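Local coordinates for protein CELL division inhibitor (Pyrococcus furiosus, PDB 1G3Q) that probably binds and hydrolyses ATP as a MinD-type cell division ATPase of the P-loop class, and is held here as its complex with ADP and magnesium, at residues 23-28 with 213-218; 39-44 with 57-62; 48-53 with 81-86; 67-72 with 105-110. All blocks are in the same frame, centred on the assembly; numbering follows the deposited sequence.

Contact 1. Residues 23-28 with 213-218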
loop_
_atom_site.group_PDB
_atom_site.type_symbol
_atom_site.label_atom_id
_atom_site.label_comp_id
_atom_site.label_asym_id
_atom_site.label_seq_id
_atom_site.Cartn_x
_atom_site.Cartn_y
_atom_site.Cartn_z
ATOM N N LEU A 23 -3.157 -7.006 -0.955
ATOM C CA LEU A 23 -4.418 -6.645 -0.314
ATOM C C LEU A 23 -5.437 -6.244 -1.384
ATOM O O LEU A 23 -6.614 -6.591 -1.294
ATOM C CB LEU A 23 -4.207 -5.495 0.680
ATOM C CG LEU A 23 -5.436 -5.021 1.467
ATOM C CD1 LEU A 23 -6.070 -6.200 2.207
ATOM C CD2 LEU A 23 -5.014 -3.931 2.449
ATOM N N SER A 24 -4.981 -5.517 -2.401
ATOM C CA SER A 24 -5.864 -5.098 -3.486
ATOM C C SER A 24 -6.515 -6.302 -4.159
ATOM O O SER A 24 -7.736 -6.338 -4.355
ATOM C CB SER A 24 -5.091 -4.309 -4.548
ATOM O OG SER A 24 -4.685 -3.042 -4.068
ATOM N N VAL A 25 -5.692 -7.281 -4.526
ATOM C CA VAL A 25 -6.185 -8.475 -5.196
ATOM C C VAL A 25 -7.083 -9.303 -4.276
ATOM O O VAL A 25 -8.112 -9.821 -4.714
ATOM C CB VAL A 25 -5.014 -9.349 -5.714
ATOM C CG1 VAL A 25 -5.556 -10.591 -6.411
ATOM C CG2 VAL A 25 -4.158 -8.543 -6.697
ATOM N N ALA A 26 -6.696 -9.426 -3.009
ATOM C CA ALA A 26 -7.493 -10.181 -2.048
ATOM C C ALA A 26 -8.881 -9.550 -1.910
ATOM O O ALA A 26 -9.896 -10.245 -1.965
ATOM C CB ALA A 26 -6.791 -10.218 -0.691
ATOM N N LEU A 27 -8.925 -8.232 -1.734
ATOM C CA LEU A 27 -10.201 -7.532 -1.602
ATOM C C LEU A 27 -11.004 -7.611 -2.899
ATOM O O LEU A 27 -12.230 -7.783 -2.878
ATOM C CB LEU A 27 -9.968 -6.065 -1.219
ATOM C CG LEU A 27 -9.491 -5.783 0.211
ATOM C CD1 LEU A 27 -9.090 -4.320 0.333
ATOM C CD2 LEU A 27 -10.605 -6.119 1.207
ATOM N N GLY A 28 -10.315 -7.476 -4.027
ATOM C CA GLY A 28 -10.995 -7.549 -5.304
ATOM C C GLY A 28 -11.623 -8.917 -5.486
ATOM O O GLY A 28 -12.709 -9.051 -6.050
ATOM N N ALA A 213 1.325 -12.866 -4.955
ATOM C CA ALA A 213 1.284 -14.221 -4.425
ATOM C C ALA A 213 -0.102 -14.670 -3.984
ATOM O O ALA A 213 -0.444 -15.846 -4.112
ATOM C CB ALA A 213 2.265 -14.353 -3.267
ATOM N N VAL A 214 -0.909 -13.745 -3.474
ATOM C CA VAL A 214 -2.240 -14.110 -3.010
ATOM C C VAL A 214 -3.002 -14.847 -4.107
ATOM O O VAL A 214 -3.807 -15.729 -3.817
ATOM C CB VAL A 214 -3.044 -12.866 -2.526
ATOM C CG1 VAL A 214 -3.370 -11.954 -3.692
ATOM C CG2 VAL A 214 -4.318 -13.312 -1.820
ATOM N N LYS A 215 -2.733 -14.507 -5.367
ATOM C CA LYS A 215 -3.406 -15.181 -6.471
ATOM C C LYS A 215 -2.490 -16.158 -7.208
ATOM O O LYS A 215 -2.908 -17.259 -7.559
ATOM C CB LYS A 215 -3.970 -14.170 -7.473
ATOM C CG LYS A 215 -4.921 -14.816 -8.483
ATOM C CD LYS A 215 -5.531 -13.797 -9.437
ATOM C CE LYS A 215 -6.482 -14.476 -10.406
ATOM N NZ LYS A 215 -7.031 -13.531 -11.413
ATOM N N TYR A 216 -1.242 -15.755 -7.434
ATOM C CA TYR A 216 -0.279 -16.590 -8.150
ATOM C C TYR A 216 -0.039 -17.931 -7.447
ATOM O O TYR A 216 -0.061 -18.980 -8.087
ATOM C CB TYR A 216 1.040 -15.819 -8.319
ATOM C CG TYR A 216 2.036 -16.442 -9.285
ATOM C CD1 TYR A 216 1.638 -16.895 -10.544
ATOM C CD2 TYR A 216 3.387 -16.532 -8.953
ATOM C CE1 TYR A 216 2.575 -17.423 -11.451
ATOM C CE2 TYR A 216 4.323 -17.053 -9.847
ATOM C CZ TYR A 216 3.911 -17.497 -11.090
ATOM O OH TYR A 216 4.840 -18.035 -11.957
ATOM N N LYS A 217 0.194 -17.899 -6.136
ATOM C CA LYS A 217 0.417 -19.127 -5.365
ATOM C C LYS A 217 -0.528 -19.081 -4.163
ATOM O O LYS A 217 -0.112 -18.838 -3.028
ATOM C CB LYS A 217 1.885 -19.209 -4.931
ATOM C CG LYS A 217 2.849 -19.155 -6.123
ATOM C CD LYS A 217 4.312 -19.343 -5.731
ATOM C CE LYS A 217 4.565 -20.742 -5.194
ATOM N NZ LYS A 217 6.019 -21.017 -5.053
ATOM N N PRO A 218 -1.823 -19.338 -4.409
ATOM C CA PRO A 218 -2.909 -19.334 -3.427
ATOM C C PRO A 218 -2.820 -20.224 -2.187
ATOM O O PRO A 218 -3.540 -19.989 -1.220
ATOM C CB PRO A 218 -4.137 -19.644 -4.281
ATOM C CG PRO A 218 -3.592 -20.554 -5.309
ATOM C CD PRO A 218 -2.304 -19.870 -5.699
#

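Contact 2. Residues 39-44 with 57-62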
loop_
_atom_site.group_PDB
_atom_site.type_symbol
_atom_site.label_atom_id
_atom_site.label_comp_id
_atom_site.label_asym_id
_atom_site.label_seq_id
_atom_site.Cartn_x
_atom_site.Cartn_y
_atom_site.Cartn_z
ATOM N N GLY A 39 1.543 5.966 -4.899
ATOM C CA GLY A 39 1.923 7.276 -4.403
ATOM C C GLY A 39 3.414 7.394 -4.129
ATOM O O GLY A 39 3.865 8.381 -3.541
ATOM N N ASP A 40 4.183 6.386 -4.534
ATOM C CA ASP A 40 5.629 6.419 -4.329
ATOM C C ASP A 40 6.221 7.052 -5.582
ATOM O O ASP A 40 6.768 6.373 -6.455
ATOM C CB ASP A 40 6.186 5.006 -4.139
ATOM C CG ASP A 40 7.471 5.003 -3.342
ATOM O OD1 ASP A 40 8.245 5.970 -3.489
ATOM O OD2 ASP A 40 7.713 4.040 -2.577
ATOM N N LEU A 41 6.102 8.371 -5.651
ATOM C CA LEU A 41 6.550 9.144 -6.794
ATOM C C LEU A 41 7.983 8.936 -7.284
ATOM O O LEU A 41 8.221 8.946 -8.493
ATOM C CB LEU A 41 6.299 10.634 -6.527
ATOM C CG LEU A 41 4.849 10.996 -6.160
ATOM C CD1 LEU A 41 4.716 12.505 -5.994
ATOM C CD2 LEU A 41 3.902 10.505 -7.245
ATOM N N THR A 42 8.934 8.742 -6.374
ATOM C CA THR A 42 10.326 8.561 -6.797
ATOM C C THR A 42 10.708 7.111 -7.061
ATOM O O THR A 42 11.784 6.842 -7.603
ATOM C CB THR A 42 11.321 9.125 -5.760
ATOM O OG1 THR A 42 11.220 8.373 -4.547
ATOM C CG2 THR A 42 11.028 10.592 -5.469
ATOM N N MET A 43 9.836 6.180 -6.684
ATOM C CA MET A 43 10.101 4.757 -6.882
ATOM C C MET A 43 8.817 4.031 -7.271
ATOM O O MET A 43 8.331 3.185 -6.532
ATOM C CB MET A 43 10.658 4.141 -5.591
ATOM C CG MET A 43 11.942 4.786 -5.089
ATOM S SD MET A 43 13.363 4.511 -6.179
ATOM C CE MET A 43 14.021 2.997 -5.470
ATOM N N ALA A 44 8.268 4.369 -8.433
ATOM C CA ALA A 44 7.030 3.749 -8.892
ATOM C C ALA A 44 7.250 2.278 -9.222
ATOM O O ALA A 44 7.968 1.957 -10.164
ATOM C CB ALA A 44 6.504 4.489 -10.113
ATOM N N VAL A 57 -0.241 7.050 -19.563
ATOM C CA VAL A 57 -0.654 8.145 -18.692
ATOM C C VAL A 57 -0.566 7.685 -17.244
ATOM O O VAL A 57 -1.083 6.627 -16.893
ATOM C CB VAL A 57 -2.103 8.582 -18.994
ATOM C CG1 VAL A 57 -2.444 9.825 -18.188
ATOM C CG2 VAL A 57 -2.265 8.848 -20.487
ATOM N N THR A 58 0.084 8.489 -16.408
ATOM C CA THR A 58 0.269 8.130 -15.009
ATOM C C THR A 58 -0.153 9.223 -14.041
ATOM O O THR A 58 -0.515 10.330 -14.437
ATOM C CB THR A 58 1.751 7.826 -14.717
ATOM O OG1 THR A 58 2.528 8.993 -15.004
ATOM C CG2 THR A 58 2.254 6.668 -15.578
ATOM N N LEU A 59 -0.083 8.896 -12.758
ATOM C CA LEU A 59 -0.416 9.844 -11.707
ATOM C C LEU A 59 0.513 11.054 -11.841
ATOM O O LEU A 59 0.123 12.186 -11.558
ATOM C CB LEU A 59 -0.232 9.182 -10.337
ATOM C CG LEU A 59 -0.394 10.038 -9.076
ATOM C CD1 LEU A 59 -1.745 10.732 -9.081
ATOM C CD2 LEU A 59 -0.247 9.152 -7.848
ATOM N N HIS A 60 1.742 10.813 -12.292
ATOM C CA HIS A 60 2.711 11.894 -12.455
ATOM C C HIS A 60 2.223 12.926 -13.470
ATOM O O HIS A 60 2.432 14.130 -13.292
ATOM C CB HIS A 60 4.074 11.334 -12.881
ATOM C CG HIS A 60 4.745 10.519 -11.819
ATOM N ND1 HIS A 60 4.276 9.287 -11.416
ATOM C CD2 HIS A 60 5.844 10.766 -11.068
ATOM C CE1 HIS A 60 5.059 8.810 -10.465
ATOM N NE2 HIS A 60 6.018 9.688 -10.236
ATOM N N ASP A 61 1.575 12.450 -14.529
ATOM C CA ASP A 61 1.033 13.335 -15.554
ATOM C C ASP A 61 -0.070 14.181 -14.935
ATOM O O ASP A 61 -0.173 15.383 -15.188
ATOM C CB ASP A 61 0.460 12.522 -16.718
ATOM C CG ASP A 61 1.534 11.850 -17.544
ATOM O OD1 ASP A 61 2.357 12.573 -18.141
ATOM O OD2 ASP A 61 1.555 10.603 -17.600
ATOM N N VAL A 62 -0.895 13.538 -14.116
ATOM C CA VAL A 62 -1.999 14.210 -13.442
ATOM C C VAL A 62 -1.463 15.279 -12.491
ATOM O O VAL A 62 -1.932 16.423 -12.499
ATOM C CB VAL A 62 -2.850 13.195 -12.634
ATOM C CG1 VAL A 62 -4.017 13.902 -11.962
ATOM C CG2 VAL A 62 -3.358 12.085 -13.558
#

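Contact 3. Residues 48-53 with 81-86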
loop_
_atom_site.group_PDB
_atom_site.type_symbol
_atom_site.label_atom_id
_atom_site.label_comp_id
_atom_site.label_asym_id
_atom_site.label_seq_id
_atom_site.Cartn_x
_atom_site.Cartn_y
_atom_site.Cartn_z
ATOM N N LEU A 48 3.836 -2.202 -12.018
ATOM C CA LEU A 48 4.611 -3.342 -12.503
ATOM C C LEU A 48 4.274 -4.604 -11.703
ATOM O O LEU A 48 4.117 -5.693 -12.260
ATOM C CB LEU A 48 6.105 -3.036 -12.384
ATOM C CG LEU A 48 7.009 -3.511 -13.522
ATOM C CD1 LEU A 48 6.794 -4.997 -13.757
ATOM C CD2 LEU A 48 6.700 -2.722 -14.796
ATOM N N VAL A 49 4.170 -4.447 -10.390
ATOM C CA VAL A 49 3.851 -5.562 -9.506
ATOM C C VAL A 49 2.437 -6.091 -9.776
ATOM O O VAL A 49 2.125 -7.244 -9.477
ATOM C CB VAL A 49 4.014 -5.119 -8.031
ATOM C CG1 VAL A 49 3.320 -6.078 -7.093
ATOM C CG2 VAL A 49 5.504 -5.052 -7.697
ATOM N N LEU A 50 1.589 -5.254 -10.363
ATOM C CA LEU A 50 0.226 -5.675 -10.686
ATOM C C LEU A 50 0.101 -6.114 -12.147
ATOM O O LEU A 50 -0.997 -6.385 -12.633
ATOM C CB LEU A 50 -0.771 -4.556 -10.375
ATOM C CG LEU A 50 -1.040 -4.344 -8.879
ATOM C CD1 LEU A 50 -1.913 -3.114 -8.670
ATOM C CD2 LEU A 50 -1.717 -5.585 -8.307
ATOM N N GLY A 51 1.226 -6.171 -12.851
ATOM C CA GLY A 51 1.199 -6.618 -14.237
ATOM C C GLY A 51 0.795 -5.616 -15.305
ATOM O O GLY A 51 0.546 -6.001 -16.444
ATOM N N VAL A 52 0.708 -4.340 -14.948
ATOM C CA VAL A 52 0.357 -3.298 -15.911
ATOM C C VAL A 52 1.676 -2.586 -16.193
ATOM O O VAL A 52 2.067 -1.663 -15.481
ATOM C CB VAL A 52 -0.662 -2.316 -15.314
ATOM C CG1 VAL A 52 -1.007 -1.238 -16.330
ATOM C CG2 VAL A 52 -1.914 -3.073 -14.897
ATOM N N ASP A 53 2.357 -3.013 -17.248
ATOM C CA ASP A 53 3.671 -2.466 -17.545
ATOM C C ASP A 53 3.792 -1.376 -18.594
ATOM O O ASP A 53 4.851 -0.772 -18.722
ATOM C CB ASP A 53 4.610 -3.611 -17.938
ATOM C CG ASP A 53 4.314 -4.895 -17.184
ATOM O OD1 ASP A 53 4.184 -4.846 -15.942
ATOM O OD2 ASP A 53 4.217 -5.958 -17.835
ATOM N N VAL A 81 -10.045 -5.013 -9.691
ATOM C CA VAL A 81 -8.852 -4.269 -9.307
ATOM C C VAL A 81 -8.371 -3.340 -10.414
ATOM O O VAL A 81 -8.109 -3.767 -11.539
ATOM C CB VAL A 81 -7.702 -5.220 -8.916
ATOM C CG1 VAL A 81 -6.465 -4.413 -8.525
ATOM C CG2 VAL A 81 -8.137 -6.103 -7.759
ATOM N N TYR A 82 -8.266 -2.059 -10.088
ATOM C CA TYR A 82 -7.798 -1.075 -11.046
ATOM C C TYR A 82 -6.550 -0.424 -10.475
ATOM O O TYR A 82 -6.292 -0.512 -9.272
ATOM C CB TYR A 82 -8.890 -0.039 -11.305
ATOM C CG TYR A 82 -10.169 -0.679 -11.789
ATOM C CD1 TYR A 82 -11.040 -1.299 -10.896
ATOM C CD2 TYR A 82 -10.476 -0.723 -13.149
ATOM C CE1 TYR A 82 -12.187 -1.954 -11.342
ATOM C CE2 TYR A 82 -11.618 -1.376 -13.608
ATOM C CZ TYR A 82 -12.465 -1.989 -12.698
ATOM O OH TYR A 82 -13.582 -2.649 -13.148
ATOM N N VAL A 83 -5.766 0.215 -11.331
ATOM C CA VAL A 83 -4.548 0.850 -10.860
ATOM C C VAL A 83 -4.357 2.256 -11.414
ATOM O O VAL A 83 -4.759 2.565 -12.541
ATOM C CB VAL A 83 -3.308 -0.029 -11.202
ATOM C CG1 VAL A 83 -3.198 -0.211 -12.708
ATOM C CG2 VAL A 83 -2.023 0.596 -10.635
ATOM N N LEU A 84 -3.789 3.112 -10.569
ATOM C CA LEU A 84 -3.452 4.496 -10.902
ATOM C C LEU A 84 -1.934 4.400 -10.784
ATOM O O LEU A 84 -1.369 4.585 -9.709
ATOM C CB LEU A 84 -4.027 5.457 -9.850
ATOM C CG LEU A 84 -3.653 6.943 -9.943
ATOM C CD1 LEU A 84 -3.778 7.416 -11.368
ATOM C CD2 LEU A 84 -4.555 7.766 -9.023
ATOM N N PRO A 85 -1.260 4.077 -11.898
ATOM C CA PRO A 85 0.193 3.912 -11.981
ATOM C C PRO A 85 1.056 5.158 -11.904
ATOM O O PRO A 85 0.605 6.261 -12.171
ATOM C CB PRO A 85 0.367 3.193 -13.310
ATOM C CG PRO A 85 -0.657 3.904 -14.166
ATOM C CD PRO A 85 -1.871 3.990 -13.240
ATOM N N GLY A 86 2.314 4.955 -11.534
ATOM C CA GLY A 86 3.255 6.054 -11.458
ATOM C C GLY A 86 4.271 5.892 -12.575
ATOM O O GLY A 86 4.528 4.774 -13.023
#

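Contact 4. Residues 67-72 with 105-110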
loop_
_atom_site.group_PDB
_atom_site.type_symbol
_atom_site.label_atom_id
_atom_site.label_comp_id
_atom_site.label_asym_id
_atom_site.label_seq_id
_atom_site.Cartn_x
_atom_site.Cartn_y
_atom_site.Cartn_z
ATOM N N ALA A 67 -2.933 15.991 -17.259
ATOM C CA ALA A 67 -3.944 14.982 -17.553
ATOM C C ALA A 67 -4.998 14.877 -16.461
ATOM O O ALA A 67 -4.726 15.163 -15.298
ATOM C CB ALA A 67 -3.274 13.619 -17.752
ATOM N N ASN A 68 -6.202 14.467 -16.847
ATOM C CA ASN A 68 -7.289 14.284 -15.895
ATOM C C ASN A 68 -7.061 12.923 -15.245
ATOM O O ASN A 68 -6.693 11.964 -15.923
ATOM C CB ASN A 68 -8.639 14.315 -16.615
ATOM C CG ASN A 68 -8.932 15.667 -17.231
ATOM O OD1 ASN A 68 -8.801 16.694 -16.570
ATOM N ND2 ASN A 68 -9.333 15.677 -18.500
ATOM N N VAL A 69 -7.274 12.833 -13.937
ATOM C CA VAL A 69 -7.044 11.578 -13.233
ATOM C C VAL A 69 -7.816 10.405 -13.846
ATOM O O VAL A 69 -7.377 9.257 -13.760
ATOM C CB VAL A 69 -7.389 11.707 -11.731
ATOM C CG1 VAL A 69 -8.893 11.831 -11.540
ATOM C CG2 VAL A 69 -6.821 10.516 -10.965
ATOM N N GLU A 70 -8.953 10.694 -14.478
ATOM C CA GLU A 70 -9.758 9.652 -15.113
ATOM C C GLU A 70 -8.944 8.914 -16.173
ATOM O O GLU A 70 -9.124 7.711 -16.382
ATOM C CB GLU A 70 -10.994 10.252 -15.798
ATOM C CG GLU A 70 -12.124 10.704 -14.887
ATOM C CD GLU A 70 -11.750 11.865 -13.989
ATOM O OE1 GLU A 70 -10.908 12.700 -14.393
ATOM O OE2 GLU A 70 -12.318 11.948 -12.877
ATOM N N ASP A 71 -8.058 9.637 -16.852
ATOM C CA ASP A 71 -7.247 9.041 -17.905
ATOM C C ASP A 71 -6.006 8.302 -17.424
ATOM O O ASP A 71 -5.217 7.816 -18.236
ATOM C CB ASP A 71 -6.848 10.104 -18.932
ATOM C CG ASP A 71 -8.029 10.580 -19.752
ATOM O OD1 ASP A 71 -8.895 9.738 -20.057
ATOM O OD2 ASP A 71 -8.092 11.777 -20.100
ATOM N N ALA A 72 -5.835 8.214 -16.109
ATOM C CA ALA A 72 -4.691 7.513 -15.541
ATOM C C ALA A 72 -5.172 6.280 -14.783
ATOM O O ALA A 72 -4.420 5.666 -14.030
ATOM C CB ALA A 72 -3.907 8.440 -14.617
ATOM N N ILE A 105 -6.481 12.189 -5.309
ATOM C CA ILE A 105 -6.958 10.904 -4.820
ATOM C C ILE A 105 -8.376 10.971 -4.260
ATOM O O ILE A 105 -9.243 10.188 -4.646
ATOM C CB ILE A 105 -6.002 10.345 -3.749
ATOM C CG1 ILE A 105 -4.644 10.053 -4.394
ATOM C CG2 ILE A 105 -6.592 9.085 -3.116
ATOM C CD1 ILE A 105 -3.577 9.565 -3.430
ATOM N N LYS A 106 -8.619 11.919 -3.365
ATOM C CA LYS A 106 -9.932 12.051 -2.755
ATOM C C LYS A 106 -11.067 12.284 -3.752
ATOM O O LYS A 106 -12.217 11.963 -3.464
ATOM C CB LYS A 106 -9.892 13.156 -1.695
ATOM C CG LYS A 106 -8.914 12.827 -0.569
ATOM C CD LYS A 106 -8.950 13.844 0.565
ATOM C CE LYS A 106 -8.061 13.387 1.715
ATOM N NZ LYS A 106 -8.195 14.248 2.921
ATOM N N SER A 107 -10.749 12.817 -4.927
ATOM C CA SER A 107 -11.769 13.060 -5.942
ATOM C C SER A 107 -12.282 11.752 -6.550
ATOM O O SER A 107 -13.270 11.746 -7.281
ATOM C CB SER A 107 -11.211 13.937 -7.063
ATOM O OG SER A 107 -10.283 13.212 -7.859
ATOM N N LEU A 108 -11.606 10.647 -6.246
ATOM C CA LEU A 108 -11.986 9.336 -6.773
ATOM C C LEU A 108 -12.748 8.504 -5.744
ATOM O O LEU A 108 -13.192 7.394 -6.037
ATOM C CB LEU A 108 -10.732 8.571 -7.197
ATOM C CG LEU A 108 -9.899 9.184 -8.325
ATOM C CD1 LEU A 108 -8.535 8.519 -8.380
ATOM C CD2 LEU A 108 -10.641 9.028 -9.645
ATOM N N LYS A 109 -12.893 9.057 -4.546
ATOM C CA LYS A 109 -13.560 8.382 -3.441
ATOM C C LYS A 109 -14.892 7.713 -3.766
ATOM O O LYS A 109 -15.164 6.610 -3.290
ATOM C CB LYS A 109 -13.764 9.368 -2.287
ATOM C CG LYS A 109 -14.348 8.741 -1.033
ATOM C CD LYS A 109 -14.527 9.770 0.073
ATOM C CE LYS A 109 -15.053 9.116 1.344
ATOM N NZ LYS A 109 -15.244 10.111 2.441
ATOM N N ASP A 110 -15.717 8.373 -4.572
ATOM C CA ASP A 110 -17.034 7.849 -4.918
ATOM C C ASP A 110 -17.082 6.742 -5.969
ATOM O O ASP A 110 -18.149 6.177 -6.218
ATOM C CB ASP A 110 -17.933 8.998 -5.377
ATOM C CG ASP A 110 -17.346 9.764 -6.545
ATOM O OD1 ASP A 110 -16.279 10.400 -6.372
ATOM O OD2 ASP A 110 -17.948 9.733 -7.640
#

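Contact 1. Residues 23-28 with 213-218
Val-214, on the short helix 213-216, presses its forked side chain against Val-25 and Ala-26 of helix 16-29. From CB, whose bond to the backbone aims at the facing helix, the two methyls part to separate targets. CG1 lies between the backbone N and the carbonyl carbon (chi1 68°) and rests against the CB-CG1 bond of Val-25, 3.7 Å from each of Val-25 CB and Val-25 CG1. CG2 extends from the same CB to the methyl of Ala-26, where Val-214 CG2 and Ala-26 CB are 4.1 Å apart. The two valines run alongside each other in opposite directions, while Lys-215 crosses Val-25 at about a right angle. That lysine gives only its root to the contact, CB standing 4.1 Å from Val-25 CG1; its extended chain carries the amine away. The contact is wholly apolar and small, burying 147 Å². Phe-78 and Pro-212 also pack on Val-25, and Val-227 of helix 221-235 on Val-214, so the patch is shared by several parts of the chain. It joins the helix that follows the P-loop to the C-terminal helices on one flank of the sheet, as expected in the layered alpha/beta/alpha fold of P-loop NTPases.

Contact 2. Residues 39-44 with 57-62
His-60 and Leu-41, the two residues most covered here, join the first turn of helix 59-63, which opens with a capping box, to the loop after strand 34-38. The box pairs Thr-58 with Asp-61: Thr-58 N bonds to Asp-61 OD2 at 2.8 Å, on the lone pair turned away from the other carboxylate oxygen, and Thr-58 OG1 weakly accepts from His-60 N. The facing loop makes a type I turn from Asp-40 to Met-43. Asp-40 has been seen as a magnesium ligand in a structure of this protein, although it binds none in this model. With CG beside its own backbone N (chi1 -68°), the His-60 ring reaches the turn edge-on. Its NE2 donates to Leu-41 O at 2.9 Å, almost straight at 165°, with the oxygen near the ring plane and the donor on a carbonyl lone pair. Leu-41 thus holds the ring twice, since its side chain also covers one face in a CH-pi contact. A leucine in place of His-60 would probably leave Leu-41 O without this donor and its methyl without the flat face beneath it, letting the turn shift. Leu-59 completes the buried patch, its CD2 lying 4.4 Å from Leu-41 CD2. Over the ring, Leu-41 CD2 stands 4.0 Å from the His-60 centroid, displaced toward NE2 and CE1.

Contact 3. Residues 48-53 with 81-86
Leu-50 and Val-52, which both touch Val-83, stand on either side of a glycine whose amide makes an ordinary hydrogen bond, Gly-51 N to Leu-48 O at 3.0 Å. That bond belongs to a Schellman motif ending helix 46-49, in which Val-52 N bonds back to Ser-47 O. Gly-51 has a positive phi (81°), where a side chain would jam against the preceding carbonyl oxygen. The reversal brings the neighbours of the glycine to the same strand residue. Val-83 answers with one methyl for each. Its CG1, set between the backbone N and the carbonyl carbon (chi1 61°), meets Val-52 CG2 at 3.8 Å, and its CG2, opposite the backbone N, lies a looser 4.2 Å from Leu-50 CD1. Both approaches are alongside rather than end-on, the chains passing in opposite directions, and the patch is entirely hydrocarbon. Beyond Val-83, the leucine rests on Ala-21 of helix 16-29, Ala-36 of strand 34-38 and Pro-212. Val-83 itself touches Tyr-74 of the outermost strand 74-75, antiparallel to 81-84, while strand 34-38 runs parallel to 81-84 on its inner side. The end of helix 46-49 is thereby laid over this border of the sheet, beside the helix that follows the P-loop.

Contact 4. Residues 67-72 with 105-110
Val-69 and Leu-108 meet methyl to methyl in two matched pairs. Val-69 has CG1 between its backbone N and carbonyl carbon (chi1 70°), which spreads both methyls toward the leucine: Val-69 CG2 reaches Leu-108 CD1 at 3.7 Å, and Val-69 CG1 reaches Leu-108 CD2 at 3.8 Å. Leu-108 arrives by a different route, its bond from the backbone not aimed directly across. CG stands opposite the carbonyl carbon (chi1 -63°), and a nearly extended second torsion (165°) carries the forked end over to the valine. The two chains lie alongside, pointing in opposite senses. Here the 3-10 turn 69-71, before strand 74-75, meets the type I turn from Lys-106 to Lys-109 that follows helix 101-106, at the rim of the alpha/beta/alpha fold and away from the nucleotide. Leu-84 of strand 81-84 packs on both side chains, while Val-62 of helix 59-63 also packs on Val-69. Glu-70 lies just outside the contact, its OE2 in a long, weak ion pair with Lys-111 NZ. Ser-107 folds its hydroxyl back over its own main chain and bonds to Val-104 O; Ser-107 OG is also 4.2 Å from Val-69 CG1, a loose graze at the outer margin.

In the fold
Contact 2 differs in chemistry: a histidine bond to a backbone carbonyl joins the metal-site loop to a helix start, whereas contacts 1, 3 and 4 rest on aliphatic methyls. Contacts 2, 3 and 4 are buried, contact 4 being the farthest from the centre of the chain; contact 1 is partly buried, with an exposed lysine at its margin, and its centre is about 24 Å from that of contact 4. Contact 3 touches all the others. Val-81 packs against helix 16-29 of contact 1, Pro-85 O probably accepts a bond from Leu-59 N of contact 2, and Leu-84 and Pro-85 pack on the backbone O of Ala-72 in contact 4. Contacts 2 and 4 also meet, through Val-62, so strand 81-84 and helix 59-63 link contacts 2, 3 and 4.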